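Local coordinates for peptide ABC transporter, peptide-binding protein (Enterococcus faecalis, PDB 3O6P) that probably binds peptides outside the cell for uptake by an ABC transporter, this chain being one piece of the longer solute-binding protein, at residues K36-E40 / S41-D45. Numbering follows the deposited sequence. Where two conformers were deposited one is given.
Sequences KALVE and SILGD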
loop_
_atom_site.group_PDB
_atom_site.type_symbol
_atom_site.label_atom_id
_atom_site.label_comp_id
_atom_site.label_asym_id
_atom_site.label_seq_id
_atom_site.Cartn_x
_atom_site.Cartn_y
_atom_site.Cartn_z
ATOM N N LYS A 36 2.861 14.536 -1.167
ATOM C CA LYS A 36 3.824 15.637 -1.061
ATOM C C LYS A 36 3.516 16.489 0.190
ATOM O O LYS A 36 4.397 16.777 1.002
ATOM C CB LYS A 36 3.802 16.496 -2.337
ATOM C CG LYS A 36 4.906 17.552 -2.385
ATOM C CD LYS A 36 4.825 18.390 -3.669
ATOM C CE LYS A 36 6.014 19.351 -3.783
ATOM N NZ LYS A 36 7.331 18.653 -4.008
ATOM N N ALA A 37 2.261 16.868 0.362
ATOM C CA ALA A 37 1.868 17.623 1.558
ATOM C C ALA A 37 2.127 16.804 2.823
ATOM O O ALA A 37 2.568 17.343 3.864
ATOM C CB ALA A 37 0.364 18.011 1.465
ATOM N N LEU A 38 1.820 15.510 2.767
ATOM C CA LEU A 38 2.010 14.667 3.936
ATOM C C LEU A 38 3.475 14.715 4.346
ATOM O O LEU A 38 3.791 14.951 5.513
ATOM C CB LEU A 38 1.570 13.216 3.674
ATOM C CG LEU A 38 1.871 12.157 4.756
ATOM C CD1 LEU A 38 1.192 12.465 6.118
ATOM C CD2 LEU A 38 1.452 10.777 4.228
ATOM N N VAL A 39 4.375 14.493 3.397
ATOM C CA VAL A 39 5.787 14.438 3.790
ATOM C C VAL A 39 6.431 15.782 4.090
ATOM O O VAL A 39 7.237 15.875 5.018
ATOM C CB VAL A 39 6.681 13.595 2.840
ATOM C CG1 VAL A 39 6.156 12.162 2.775
ATOM C CG2 VAL A 39 6.763 14.222 1.471
ATOM N N GLU A 40 5.982 16.822 3.385
ATOM C CA GLU A 40 6.598 18.152 3.472
ATOM C C GLU A 40 6.008 19.098 4.520
ATOM O O GLU A 40 6.752 19.918 5.095
ATOM C CB GLU A 40 6.661 18.805 2.086
ATOM C CG GLU A 40 7.639 18.071 1.143
ATOM C CD GLU A 40 7.720 18.687 -0.253
ATOM O OE1 GLU A 40 8.366 18.084 -1.152
ATOM O OE2 GLU A 40 7.139 19.774 -0.448
ATOM N N SER A 41 4.698 18.991 4.769
ATOM C CA SER A 41 4.016 19.891 5.690
ATOM C C SER A 41 3.640 19.167 6.976
ATOM O O SER A 41 3.777 19.715 8.067
ATOM C CB SER A 41 2.776 20.475 5.016
ATOM O OG SER A 41 2.124 21.311 5.932
ATOM N N ILE A 42 3.194 17.924 6.853
ATOM C CA ILE A 42 2.692 17.198 8.009
ATOM C C ILE A 42 3.832 16.558 8.788
ATOM O O ILE A 42 3.980 16.822 9.990
ATOM C CB ILE A 42 1.617 16.151 7.628
ATOM C CG1 ILE A 42 0.462 16.812 6.848
ATOM C CG2 ILE A 42 1.116 15.401 8.875
ATOM C CD1 ILE A 42 -0.389 17.776 7.657
ATOM N N LEU A 43 4.661 15.782 8.104
ATOM C CA LEU A 43 5.716 15.038 8.793
ATOM C C LEU A 43 6.998 15.850 8.949
ATOM O O LEU A 43 7.493 16.037 10.078
ATOM C CB LEU A 43 5.999 13.709 8.091
ATOM C CG LEU A 43 4.878 12.686 8.129
ATOM C CD1 LEU A 43 5.183 11.533 7.173
ATOM C CD2 LEU A 43 4.654 12.222 9.576
ATOM N N GLY A 44 7.553 16.310 7.823
ATOM C CA GLY A 44 8.753 17.150 7.816
ATOM C C GLY A 44 9.931 16.527 8.526
ATOM O O GLY A 44 10.705 17.228 9.213
ATOM N N ASP A 45 10.073 15.215 8.383
ATOM C CA ASP A 45 11.033 14.452 9.184
ATOM C C ASP A 45 11.983 13.642 8.328
ATOM O O ASP A 45 12.687 12.775 8.844
ATOM C CB ASP A 45 10.294 13.519 10.156
ATOM C CG ASP A 45 9.531 12.414 9.438
ATOM O OD1 ASP A 45 9.466 12.421 8.180
ATOM O OD2 ASP A 45 9.001 11.516 10.133
HETATM O O HOH W 1 9.643 14.785 5.293
#
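L38 packs against both I42 and L43 on the inner face of the helix 35-43. Its CB starts out pointing away, but with CG anti to the backbone N (chi1 172°) the branch swings toward the following turn, where CD1 lies 4.0 Å from CB of I42, the two side chains crossing at about a right angle. Its CG meets CD1 of L43 at 4.1 Å. F117 of helix 109-125 packs on L38 and I42, and F226 of strand 223-228 on L38, V39 and L43, so this face lies against that helix and strand. Along the main chain, the last turn widens from alpha to pi: O of A37 accepts from S41 N at 2.8 Å and from I42 N at 3.1 Å, then L38 O takes L43 N at 2.9 Å, nearly straight in line with its carbonyl. V39 O accepts G44 N at 2.9 Å, and G44, with positive phi (56°), takes the chain out of the helix. A water donates to that same V39 O and weakly accepts from D45 N, while D45 OD1 hydrogen-bonds S47 OG. The outer side, with K36, E40 and S41, is looser and faces solvent.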